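Local coordinates for carbohydrate-binding protein (Flavonifractor plautii, PDB 6N1B), which removes the acetyl group from N-acetylgalactosamine, probably as the first step in converting the blood group A antigen to the O type, at residues P75-M78 with I82-N85; N105-Q110 with M132-N137; V285-C290 with G350-W355; L301-S306 with E398-L403. All blocks are in the same frame, centred on the assembly; numbering follows the deposited sequence.

Interaction 1. Residues P75-M78 with I82-N85; sequences PNVM and IYEN
The carboxamide oxygen of N76 reaches across the loop through a water molecule, which donates to N76 OD1 at 2.9 Å and accepts the backbone hydrogen of Y83 N at 3.1 Å. The same amide lies over the carboxylate of E84, the two planes stacked and 26° apart. N76 OD1 and E84 OE1 are 3.3 Å apart; both are acceptors, so they meet by packing and not by a bond. E84 holds CG anti to its own nitrogen (chi1 -163°) and is extended beyond it, which carries the carboxylate out to the amide. Its backbone is the centre of an inverse gamma turn closed by N85 N to Y83 O at 2.8 Å. That turn points the E84 CA hydrogen at P75 O, a CA-H...O contact of 3.1 Å with 160° at the hydrogen. The P75 ring packs against the carbonyl oxygens of the turn, with CB 3.4 Å from Y83 O and CD as close to N85 O. Further along, V77 CG2 meets the edge of the Y83 ring, 3.9 Å from CD2.

The intervening residues include R79 and S81, which line the glycan pocket, and the E84 side chain comes within about 4 Å of the bound galactose. E84 also packs on H117 and C119 of strand 116-126, while N76 rests on W387 of strand 385-395.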
loop_
_atom_site.group_PDB
_atom_site.type_symbol
_atom_site.label_atom_id
_atom_site.label_comp_id
_atom_site.label_asym_id
_atom_site.label_seq_id
_atom_site.Cartn_x
_atom_site.Cartn_y
_atom_site.Cartn_z
ATOM N N PRO A 75 -10.651 1.427 -4.090
ATOM C CA PRO A 75 -11.795 0.595 -3.953
ATOM C C PRO A 75 -11.572 -0.755 -4.518
ATOM O O PRO A 75 -10.742 -0.962 -5.418
ATOM C CB PRO A 75 -12.894 1.335 -4.828
ATOM C CG PRO A 75 -12.406 2.779 -4.804
ATOM C CD PRO A 75 -10.923 2.625 -4.905
ATOM N N ASN A 76 -12.314 -1.782 -4.068
ATOM C CA ASN A 76 -12.327 -3.078 -4.752
ATOM C C ASN A 76 -13.537 -3.870 -4.325
ATOM O O ASN A 76 -13.996 -3.732 -3.193
ATOM C CB ASN A 76 -11.050 -3.891 -4.514
ATOM C CG ASN A 76 -10.746 -4.845 -5.659
ATOM O OD1 ASN A 76 -11.177 -4.624 -6.792
ATOM N ND2 ASN A 76 -9.983 -5.945 -5.310
ATOM N N VAL A 77 -14.016 -4.731 -5.241
ATOM C CA VAL A 77 -15.068 -5.723 -4.955
ATOM C C VAL A 77 -14.660 -7.037 -5.592
ATOM O O VAL A 77 -13.850 -7.036 -6.535
ATOM C CB VAL A 77 -16.449 -5.226 -5.526
ATOM C CG1 VAL A 77 -16.853 -3.907 -4.881
ATOM C CG2 VAL A 77 -16.460 -5.153 -7.008
ATOM N N MET A 78 -15.261 -8.118 -5.162
ATOM C CA MET A 78 -15.108 -9.386 -5.848
ATOM C C MET A 78 -15.742 -9.361 -7.218
ATOM O O MET A 78 -16.697 -8.648 -7.512
ATOM C CB MET A 78 -15.736 -10.508 -5.050
ATOM C CG MET A 78 -15.077 -10.763 -3.659
ATOM S SD MET A 78 -13.320 -11.092 -3.678
ATOM C CE MET A 78 -13.297 -12.710 -4.370
ATOM N N ILE A 82 -12.717 -3.376 -12.150
ATOM C CA ILE A 82 -12.808 -2.142 -12.834
ATOM C C ILE A 82 -12.893 -0.903 -12.005
ATOM O O ILE A 82 -12.652 0.201 -12.449
ATOM C CB ILE A 82 -13.923 -2.154 -13.950
ATOM C CG1 ILE A 82 -13.483 -1.369 -15.227
ATOM C CG2 ILE A 82 -15.241 -1.787 -13.298
ATOM C CD1 ILE A 82 -14.389 -1.412 -16.416
ATOM N N TYR A 83 -13.269 -1.103 -10.708
ATOM C CA TYR A 83 -13.418 -0.004 -9.725
ATOM C C TYR A 83 -12.163 0.261 -8.953
ATOM O O TYR A 83 -12.156 1.223 -8.138
ATOM C CB TYR A 83 -14.543 -0.301 -8.732
ATOM C CG TYR A 83 -15.884 -0.642 -9.387
ATOM C CD1 TYR A 83 -16.430 0.027 -10.400
ATOM C CD2 TYR A 83 -16.605 -1.718 -8.934
ATOM C CE1 TYR A 83 -17.664 -0.286 -10.998
ATOM C CE2 TYR A 83 -17.797 -2.079 -9.494
ATOM C CZ TYR A 83 -18.303 -1.392 -10.551
ATOM O OH TYR A 83 -19.495 -1.743 -11.144
ATOM N N GLU A 84 -11.101 -0.489 -9.211
ATOM C CA GLU A 84 -9.894 -0.520 -8.381
ATOM C C GLU A 84 -8.945 0.655 -8.689
ATOM O O GLU A 84 -7.757 0.417 -8.978
ATOM C CB GLU A 84 -9.282 -1.911 -8.493
ATOM C CG GLU A 84 -8.274 -2.269 -7.413
ATOM C CD GLU A 84 -7.833 -3.637 -7.452
ATOM O OE1 GLU A 84 -8.240 -4.434 -8.365
ATOM O OE2 GLU A 84 -7.036 -4.041 -6.559
ATOM N N ASN A 85 -9.470 1.876 -8.543
ATOM C CA ASN A 85 -8.781 3.029 -9.116
ATOM C C ASN A 85 -8.285 3.931 -8.054
ATOM O O ASN A 85 -9.049 4.330 -7.133
ATOM C CB ASN A 85 -9.709 3.728 -10.075
ATOM C CG ASN A 85 -10.234 2.698 -11.101
ATOM O OD1 ASN A 85 -11.515 2.562 -11.257
ATOM N ND2 ASN A 85 -9.371 2.018 -11.747
HETATM O O HOH W 1 -13.113 -3.313 -8.522
#

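Interaction 2. Residues N105-Q110 with M132-N137; sequences NPIEPQ and MMAYWN
E108 and W136 meet at about a right angle, E108 CB standing over one face of the indole near its rim and the rest of the chain running outward past CZ2. E108 CB is 3.9 Å above the ring plane, and the contact tightens towards the carboxyl end, where CD is 3.4 Å from W136 CZ2. The acid lies beyond the CZ2 rim of the ring, tilted to its plane by 32°. A bend at chi2 (64°) folds the E108 chain into this pose. The indole edge is used separately: W136 NE1 gives its hydrogen to a water lying in the ring plane at 3.0 Å, and this water donates in turn to E108 OE2 at 2.7 Å. Beside this pair, the tip of I107 touches the strand more lightly, CD1 lying 4.4 Å from A134 CB.

The contact seats the loop before strand 116-126 on strand 131-140 of a four-stranded antiparallel sheet. R153 of the next strand, 148-155, makes a salt bridge to E108 OE1 and also touches W136. The two carboxylate oxygens therefore have different partners, arginine and water, and the buried acid is probably stabilised as a carboxylate while its carbon chain packs on the face and rim of the indole.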
loop_
_atom_site.group_PDB
_atom_site.type_symbol
_atom_site.label_atom_id
_atom_site.label_comp_id
_atom_site.label_asym_id
_atom_site.label_seq_id
_atom_site.Cartn_x
_atom_site.Cartn_y
_atom_site.Cartn_z
ATOM N N ASN A 105 -12.601 11.917 -6.775
ATOM C CA ASN A 105 -12.082 10.542 -6.826
ATOM C C ASN A 105 -12.873 9.741 -7.903
ATOM O O ASN A 105 -14.073 9.997 -8.112
ATOM C CB ASN A 105 -12.212 9.894 -5.459
ATOM C CG ASN A 105 -11.041 10.224 -4.597
ATOM O OD1 ASN A 105 -9.869 10.222 -5.045
ATOM N ND2 ASN A 105 -11.286 10.428 -3.269
ATOM N N PRO A 106 -12.241 8.788 -8.528
ATOM C CA PRO A 106 -10.799 8.433 -8.365
ATOM C C PRO A 106 -9.923 9.488 -9.095
ATOM O O PRO A 106 -10.344 10.138 -10.046
ATOM C CB PRO A 106 -10.742 7.051 -8.994
ATOM C CG PRO A 106 -11.728 7.117 -10.106
ATOM C CD PRO A 106 -12.878 7.976 -9.556
ATOM N N ILE A 107 -8.667 9.518 -8.674
ATOM C CA ILE A 107 -7.694 10.412 -9.305
ATOM C C ILE A 107 -7.216 9.887 -10.619
ATOM O O ILE A 107 -6.630 10.608 -11.415
ATOM C CB ILE A 107 -6.576 10.858 -8.347
ATOM C CG1 ILE A 107 -5.683 9.704 -7.860
ATOM C CG2 ILE A 107 -7.161 11.653 -7.176
ATOM C CD1 ILE A 107 -4.266 10.117 -7.479
ATOM N N GLU A 108 -7.308 8.590 -10.835
ATOM C CA GLU A 108 -7.003 7.901 -12.083
ATOM C C GLU A 108 -8.303 7.261 -12.569
ATOM O O GLU A 108 -8.952 6.598 -11.746
ATOM C CB GLU A 108 -5.909 6.880 -11.879
ATOM C CG GLU A 108 -5.665 5.934 -13.048
ATOM C CD GLU A 108 -5.164 6.617 -14.348
ATOM O OE1 GLU A 108 -4.731 7.768 -14.249
ATOM O OE2 GLU A 108 -5.217 5.892 -15.383
ATOM N N PRO A 109 -8.709 7.502 -13.821
ATOM C CA PRO A 109 -10.048 7.053 -14.178
ATOM C C PRO A 109 -10.292 5.554 -14.217
ATOM O O PRO A 109 -9.381 4.745 -14.430
ATOM C CB PRO A 109 -10.261 7.678 -15.600
ATOM C CG PRO A 109 -8.942 8.096 -16.038
ATOM C CD PRO A 109 -8.051 8.282 -14.862
ATOM N N GLN A 110 -11.570 5.205 -14.122
ATOM C CA GLN A 110 -11.990 3.879 -14.406
ATOM C C GLN A 110 -11.552 3.479 -15.813
ATOM O O GLN A 110 -11.808 4.195 -16.797
ATOM C CB GLN A 110 -13.530 3.831 -14.241
ATOM C CG GLN A 110 -14.101 2.474 -14.466
ATOM C CD GLN A 110 -15.559 2.354 -14.071
ATOM O OE1 GLN A 110 -15.890 2.695 -12.931
ATOM N NE2 GLN A 110 -16.389 1.916 -14.997
ATOM N N MET A 132 3.309 15.549 -3.249
ATOM C CA MET A 132 3.065 14.111 -3.167
ATOM C C MET A 132 3.208 13.460 -4.526
ATOM O O MET A 132 2.813 13.976 -5.562
ATOM C CB MET A 132 1.622 13.843 -2.638
ATOM C CG MET A 132 1.380 14.311 -1.172
ATOM S SD MET A 132 2.269 13.343 0.017
ATOM C CE MET A 132 1.741 14.252 1.476
ATOM N N MET A 133 3.775 12.215 -4.444
ATOM C CA MET A 133 3.993 11.375 -5.632
ATOM C C MET A 133 3.200 10.056 -5.405
ATOM O O MET A 133 3.559 9.323 -4.515
ATOM C CB MET A 133 5.479 11.078 -5.778
ATOM C CG MET A 133 6.378 12.308 -5.862
ATOM S SD MET A 133 8.143 11.932 -5.946
ATOM C CE MET A 133 8.311 11.390 -7.645
ATOM N N ALA A 134 2.102 9.912 -6.174
ATOM C CA ALA A 134 1.246 8.771 -5.989
ATOM C C ALA A 134 1.490 7.758 -7.174
ATOM O O ALA A 134 1.244 8.107 -8.351
ATOM C CB ALA A 134 -0.230 9.198 -6.005
ATOM N N TYR A 135 1.985 6.581 -6.812
ATOM C CA TYR A 135 2.273 5.506 -7.769
ATOM C C TYR A 135 1.164 4.474 -7.737
ATOM O O TYR A 135 0.523 4.267 -6.688
ATOM C CB TYR A 135 3.583 4.823 -7.355
ATOM C CG TYR A 135 4.816 5.716 -7.437
ATOM C CD1 TYR A 135 5.209 6.493 -6.359
ATOM C CD2 TYR A 135 5.639 5.710 -8.545
ATOM C CE1 TYR A 135 6.345 7.264 -6.441
ATOM C CE2 TYR A 135 6.790 6.470 -8.641
ATOM C CZ TYR A 135 7.163 7.212 -7.529
ATOM O OH TYR A 135 8.299 7.986 -7.557
ATOM N N TRP A 136 0.990 3.753 -8.824
ATOM C CA TRP A 136 0.103 2.562 -8.816
ATOM C C TRP A 136 0.533 1.658 -9.975
ATOM O O TRP A 136 1.396 1.999 -10.776
ATOM C CB TRP A 136 -1.379 2.928 -8.901
ATOM C CG TRP A 136 -1.803 3.457 -10.233
ATOM C CD1 TRP A 136 -2.379 2.730 -11.260
ATOM C CD2 TRP A 136 -1.695 4.791 -10.722
ATOM N NE1 TRP A 136 -2.591 3.506 -12.371
ATOM C CE2 TRP A 136 -2.211 4.790 -12.040
ATOM C CE3 TRP A 136 -1.194 5.983 -10.217
ATOM C CZ2 TRP A 136 -2.209 5.899 -12.822
ATOM C CZ3 TRP A 136 -1.233 7.117 -11.020
ATOM C CH2 TRP A 136 -1.746 7.091 -12.295
ATOM N N ASN A 137 -0.115 0.489 -10.030
ATOM C CA ASN A 137 0.135 -0.520 -11.070
ATOM C C ASN A 137 -1.046 -0.612 -11.983
ATOM O O ASN A 137 -2.181 -0.726 -11.492
ATOM C CB ASN A 137 0.467 -1.838 -10.387
ATOM C CG ASN A 137 0.882 -2.891 -11.341
ATOM O OD1 ASN A 137 0.039 -3.294 -12.177
ATOM N ND2 ASN A 137 2.121 -3.407 -11.252
HETATM O O HOH W 2 -3.783 3.584 -15.112
#

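Interaction 3. Residues V285-C290 with G350-W355; sequences VCISQC and GTMRVW
I287 pushes its terminal methyl against the branched end of V354, the two side chains meeting tip to tip. CD1 of I287 is 3.9 Å from V354 CG2 and 4.1 Å from V354 CG1, so it faces both methyls of the valine almost equally. The isoleucine has CG1 anti to its carbonyl carbon (chi1 -69°) and a straight chi2, a shape that carries CD1 well out from the strand. Beside the valine, the end of M352 also approaches this methyl, its CE 4.4 Å from I287 CD1. M352 is folded at every one of its side-chain torsions, and this brings its methyl round to the facing strand; V285 CG1 approaches the same CE at 4.6 Å, just beyond close contact.

No hydrogen bond crosses between the two strands, whose nearest CA atoms, those of I287 and V354, are 9.1 Å apart. That spacing is filled wholly by side chains, and it is what face-to-face packing of two sheets gives. The usual alternation along a strand sorts the residues: V285 and I287 point at the partner, C286 away from it.

Strand 283-291 is second in the sheet 269-278, 283-291, 300-306 and 313-314; strand 351-361 is likewise second from strand 333-342 in the following sheet. Such successive four-stranded antiparallel sheets are the blades of a beta-propeller, here packed one against the next. F339 of strand 333-342 extends the apolar layer over V285 and I287, and L301 of strand 300-306 packs on I287 as well.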
loop_
_atom_site.group_PDB
_atom_site.type_symbol
_atom_site.label_atom_id
_atom_site.label_comp_id
_atom_site.label_asym_id
_atom_site.label_seq_id
_atom_site.Cartn_x
_atom_site.Cartn_y
_atom_site.Cartn_z
ATOM N N VAL A 285 12.364 -0.839 7.428
ATOM C CA VAL A 285 11.384 -1.737 8.014
ATOM C C VAL A 285 10.324 -2.000 7.005
ATOM O O VAL A 285 9.864 -1.118 6.333
ATOM C CB VAL A 285 10.835 -1.147 9.339
ATOM C CG1 VAL A 285 9.820 -2.113 9.950
ATOM C CG2 VAL A 285 11.959 -0.830 10.327
ATOM N N CYS A 286 9.918 -3.299 6.902
ATOM C CA CYS A 286 8.886 -3.679 5.919
ATOM C C CYS A 286 7.834 -4.578 6.602
ATOM O O CYS A 286 8.147 -5.478 7.362
ATOM C CB CYS A 286 9.588 -4.453 4.773
ATOM S SG CYS A 286 8.392 -5.170 3.584
ATOM N N ILE A 287 6.584 -4.216 6.264
ATOM C CA ILE A 287 5.470 -5.103 6.581
ATOM C C ILE A 287 5.101 -5.800 5.294
ATOM O O ILE A 287 4.683 -5.183 4.314
ATOM C CB ILE A 287 4.266 -4.265 7.177
ATOM C CG1 ILE A 287 4.627 -3.754 8.515
ATOM C CG2 ILE A 287 3.068 -5.160 7.248
ATOM C CD1 ILE A 287 3.513 -2.997 9.225
ATOM N N SER A 288 5.241 -7.123 5.328
ATOM C CA SER A 288 4.990 -8.008 4.173
ATOM C C SER A 288 3.698 -8.819 4.383
ATOM O O SER A 288 3.605 -9.553 5.384
ATOM C CB SER A 288 6.189 -8.979 4.019
ATOM O OG SER A 288 5.892 -9.976 3.092
ATOM N N GLN A 289 2.770 -8.686 3.460
ATOM C CA GLN A 289 1.650 -9.622 3.376
ATOM C C GLN A 289 2.192 -10.829 2.627
ATOM O O GLN A 289 2.635 -10.715 1.468
ATOM C CB GLN A 289 0.506 -8.974 2.564
ATOM C CG GLN A 289 -0.630 -9.941 2.343
ATOM C CD GLN A 289 -1.582 -9.533 1.245
ATOM O OE1 GLN A 289 -1.433 -8.453 0.649
ATOM N NE2 GLN A 289 -2.528 -10.463 0.887
ATOM N N CYS A 290 2.218 -11.986 3.315
ATOM C CA CYS A 290 2.965 -13.157 2.882
ATOM C C CYS A 290 2.240 -14.419 3.197
ATOM O O CYS A 290 1.196 -14.400 3.900
ATOM C CB CYS A 290 4.403 -13.108 3.417
ATOM S SG CYS A 290 4.470 -13.089 5.234
ATOM N N GLY A 350 9.373 3.841 19.995
ATOM C CA GLY A 350 8.285 4.434 19.279
ATOM C C GLY A 350 7.018 3.559 19.254
ATOM O O GLY A 350 6.929 2.514 19.884
ATOM N N THR A 351 6.046 4.004 18.402
ATOM C CA THR A 351 4.788 3.326 18.277
ATOM C C THR A 351 4.614 2.932 16.783
ATOM O O THR A 351 4.736 3.752 15.922
ATOM C CB THR A 351 3.661 4.260 18.723
ATOM O OG1 THR A 351 3.828 4.662 20.077
ATOM C CG2 THR A 351 2.321 3.594 18.590
ATOM N N MET A 352 4.282 1.633 16.590
ATOM C CA MET A 352 3.984 1.116 15.246
ATOM C C MET A 352 2.492 1.396 14.981
ATOM O O MET A 352 1.633 0.818 15.691
ATOM C CB MET A 352 4.297 -0.337 15.179
ATOM C CG MET A 352 5.756 -0.521 15.029
ATOM S SD MET A 352 6.551 -0.185 13.482
ATOM C CE MET A 352 6.015 -1.553 12.492
ATOM N N ARG A 353 2.214 2.179 13.954
ATOM C CA ARG A 353 0.848 2.558 13.520
ATOM C C ARG A 353 0.594 1.868 12.210
ATOM O O ARG A 353 1.330 2.141 11.258
ATOM C CB ARG A 353 0.671 4.032 13.453
ATOM C CG ARG A 353 0.959 4.755 14.788
ATOM C CD ARG A 353 0.693 6.224 14.733
ATOM N NE ARG A 353 -0.709 6.509 14.521
ATOM C CZ ARG A 353 -1.151 7.738 14.319
ATOM N NH1 ARG A 353 -0.369 8.749 14.334
ATOM N NH2 ARG A 353 -2.493 7.970 14.088
ATOM N N VAL A 354 -0.425 0.988 12.134
ATOM C CA VAL A 354 -0.603 0.125 10.975
ATOM C C VAL A 354 -1.979 0.274 10.440
ATOM O O VAL A 354 -2.981 -0.085 11.132
ATOM C CB VAL A 354 -0.252 -1.337 11.250
ATOM C CG1 VAL A 354 -0.423 -2.193 10.012
ATOM C CG2 VAL A 354 1.178 -1.429 11.866
ATOM N N TRP A 355 -2.158 0.738 9.232
ATOM C CA TRP A 355 -3.460 0.769 8.477
ATOM C C TRP A 355 -3.455 -0.480 7.678
ATOM O O TRP A 355 -2.675 -0.649 6.728
ATOM C CB TRP A 355 -3.574 2.048 7.663
ATOM C CG TRP A 355 -3.689 3.298 8.497
ATOM C CD1 TRP A 355 -4.858 3.899 8.813
ATOM C CD2 TRP A 355 -2.636 4.079 9.117
ATOM N NE1 TRP A 355 -4.573 4.977 9.633
ATOM C CE2 TRP A 355 -3.234 5.138 9.802
ATOM C CE3 TRP A 355 -1.224 4.005 9.139
ATOM C CZ2 TRP A 355 -2.499 6.045 10.536
ATOM C CZ3 TRP A 355 -0.505 4.908 9.820
ATOM C CH2 TRP A 355 -1.143 5.926 10.534
#

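Interaction 4. Residues L301-S306 with E398-L403; sequences LHLTTS and EMMRVL
L303 is the bump of this contact, and a shallow apolar hollow on the helix receives it. One methyl does nearly all the work: L303 CD2 lies 3.6 Å from M399 CE, 3.7 Å from L403 CD1 and, more loosely, 4.2 Å from M400 SD. The three helix side chains form a cup on one side of it. M399 and L403, one turn apart, both point at the strand and cross the leucine at about a right angle. M400 sets off to one side of that line, and bends at chi2 and chi3 bring its sulfur back towards L303. M399 runs out extended before turning at chi3 (69°), which lays its methyl against CD2. L403 CD1 also covers the root of the leucine, 4.0 Å from L303 CB.

In L303 itself CG is anti to the backbone nitrogen (chi1 -167°), and chi2 then turns CD2 to the helix and leaves CD1 near the sheet, where L303 packs on V285 of strand 283-291. The strand segment and helix segment run at 105° to each other with their axes 11.0 Å apart, so the helix lies across the strand and a single strand residue makes the close contacts. Helix 396-404 directly follows strand 385-395 and packs here against the third strand of the preceding propeller blade.

Nothing polar joins the two segments: the E398 to R401 salt bridge stays within the helix, well removed from the strand. Attachment rests on dispersion and on the burial of hydrocarbon and sulfur, with the bent methionine chains fitted to one leucine.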
loop_
_atom_site.group_PDB
_atom_site.type_symbol
_atom_site.label_atom_id
_atom_site.label_comp_id
_atom_site.label_asym_id
_atom_site.label_seq_id
_atom_site.Cartn_x
_atom_site.Cartn_y
_atom_site.Cartn_z
ATOM N N LEU A 301 0.539 -10.971 7.979
ATOM C CA LEU A 301 1.654 -10.035 7.854
ATOM C C LEU A 301 2.813 -10.609 8.693
ATOM O O LEU A 301 2.653 -11.122 9.777
ATOM C CB LEU A 301 1.324 -8.661 8.451
ATOM C CG LEU A 301 0.151 -7.951 7.833
ATOM C CD1 LEU A 301 -0.096 -6.607 8.462
ATOM C CD2 LEU A 301 0.207 -7.863 6.315
ATOM N N HIS A 302 4.030 -10.374 8.130
ATOM C CA HIS A 302 5.293 -10.546 8.832
ATOM C C HIS A 302 6.118 -9.205 8.790
ATOM O O HIS A 302 5.901 -8.466 7.846
ATOM C CB HIS A 302 6.109 -11.764 8.372
ATOM C CG HIS A 302 5.625 -13.070 8.926
ATOM N ND1 HIS A 302 6.306 -13.681 10.001
ATOM C CD2 HIS A 302 4.615 -13.888 8.607
ATOM C CE1 HIS A 302 5.654 -14.796 10.315
ATOM N NE2 HIS A 302 4.637 -14.939 9.499
ATOM N N LEU A 303 7.014 -9.084 9.738
ATOM C CA LEU A 303 7.914 -7.949 9.786
ATOM C C LEU A 303 9.316 -8.389 9.330
ATOM O O LEU A 303 9.788 -9.427 9.804
ATOM C CB LEU A 303 7.960 -7.375 11.204
ATOM C CG LEU A 303 8.607 -6.001 11.386
ATOM C CD1 LEU A 303 7.697 -4.990 10.765
ATOM C CD2 LEU A 303 8.898 -5.769 12.833
ATOM N N THR A 304 9.974 -7.539 8.538
ATOM C CA THR A 304 11.325 -7.859 8.090
ATOM C C THR A 304 12.090 -6.529 8.071
ATOM O O THR A 304 11.499 -5.477 7.780
ATOM C CB THR A 304 11.302 -8.607 6.768
ATOM O OG1 THR A 304 12.665 -8.973 6.460
ATOM C CG2 THR A 304 10.633 -7.908 5.629
ATOM N N THR A 305 13.377 -6.544 8.362
ATOM C CA THR A 305 14.152 -5.338 8.449
ATOM C C THR A 305 15.472 -5.450 7.690
ATOM O O THR A 305 15.921 -6.593 7.402
ATOM C CB THR A 305 14.431 -4.949 9.901
ATOM O OG1 THR A 305 15.338 -5.855 10.523
ATOM C CG2 THR A 305 13.203 -4.807 10.756
ATOM N N SER A 306 16.094 -4.309 7.420
ATOM C CA SER A 306 17.346 -4.256 6.643
ATOM C C SER A 306 18.079 -2.983 6.896
ATOM O O SER A 306 17.488 -1.904 6.936
ATOM C CB SER A 306 16.979 -4.288 5.174
ATOM O OG SER A 306 18.136 -4.127 4.326
ATOM N N GLU A 398 7.001 -3.581 22.570
ATOM C CA GLU A 398 6.139 -4.690 22.902
ATOM C C GLU A 398 5.862 -5.603 21.704
ATOM O O GLU A 398 5.779 -6.840 21.833
ATOM C CB GLU A 398 4.774 -4.170 23.505
ATOM C CG GLU A 398 4.975 -3.504 24.839
ATOM C CD GLU A 398 5.364 -4.402 25.959
ATOM O OE1 GLU A 398 5.221 -5.644 25.905
ATOM O OE2 GLU A 398 5.780 -3.828 27.034
ATOM N N MET A 399 5.745 -4.992 20.540
ATOM C CA MET A 399 5.591 -5.753 19.306
ATOM C C MET A 399 6.780 -6.721 19.127
ATOM O O MET A 399 6.588 -7.935 18.853
ATOM C CB MET A 399 5.504 -4.836 18.140
ATOM C CG MET A 399 5.455 -5.548 16.759
ATOM S SD MET A 399 5.877 -4.401 15.400
ATOM C CE MET A 399 7.572 -4.131 15.720
ATOM N N MET A 400 7.990 -6.178 19.235
ATOM C CA MET A 400 9.235 -7.005 19.078
ATOM C C MET A 400 9.271 -8.142 20.115
ATOM O O MET A 400 9.648 -9.259 19.762
ATOM C CB MET A 400 10.430 -6.123 19.222
ATOM C CG MET A 400 10.618 -5.120 18.080
ATOM S SD MET A 400 10.939 -5.841 16.463
ATOM C CE MET A 400 12.655 -6.307 16.676
ATOM N N ARG A 401 8.827 -7.866 21.319
ATOM C CA ARG A 401 8.847 -8.890 22.385
ATOM C C ARG A 401 7.943 -10.071 21.951
ATOM O O ARG A 401 8.306 -11.284 22.113
ATOM C CB ARG A 401 8.406 -8.342 23.731
ATOM C CG ARG A 401 9.405 -7.411 24.291
ATOM C CD ARG A 401 8.953 -6.765 25.591
ATOM N NE ARG A 401 10.055 -6.012 26.097
ATOM C CZ ARG A 401 10.019 -5.262 27.151
ATOM N NH1 ARG A 401 8.920 -5.134 27.902
ATOM N NH2 ARG A 401 11.082 -4.664 27.532
ATOM N N VAL A 402 6.787 -9.750 21.379
ATOM C CA VAL A 402 5.895 -10.816 20.933
ATOM C C VAL A 402 6.510 -11.531 19.736
ATOM O O VAL A 402 6.535 -12.788 19.683
ATOM C CB VAL A 402 4.503 -10.321 20.585
ATOM C CG1 VAL A 402 3.628 -11.357 19.954
ATOM C CG2 VAL A 402 3.831 -9.733 21.831
ATOM N N LEU A 403 6.998 -10.809 18.719
ATOM C CA LEU A 403 7.540 -11.454 17.563
ATOM C C LEU A 403 8.689 -12.395 17.843
ATOM O O LEU A 403 8.837 -13.464 17.197
ATOM C CB LEU A 403 7.963 -10.403 16.555
ATOM C CG LEU A 403 6.892 -9.524 15.930
ATOM C CD1 LEU A 403 7.523 -8.477 15.006
ATOM C CD2 LEU A 403 5.886 -10.364 15.167
#

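In the fold
All four contacts are largely buried, but they divide into two groups about the centre of the chain. Interaction 1 lies at the glycan site and interaction 2 beside it, each involving a loop; they touch each other through N85, P106, E108 and Q110, and both use polar side chains and a bridging water. Interactions 3 and 4 lie on the opposite side, purely apolar and built on regular strands. They share one sheet, since strands 283-291 and 300-306 are neighbours in it: interaction 3 joins it to the following sheet, whereas interaction 4, farther from the centre, packs helix 396-404 on it.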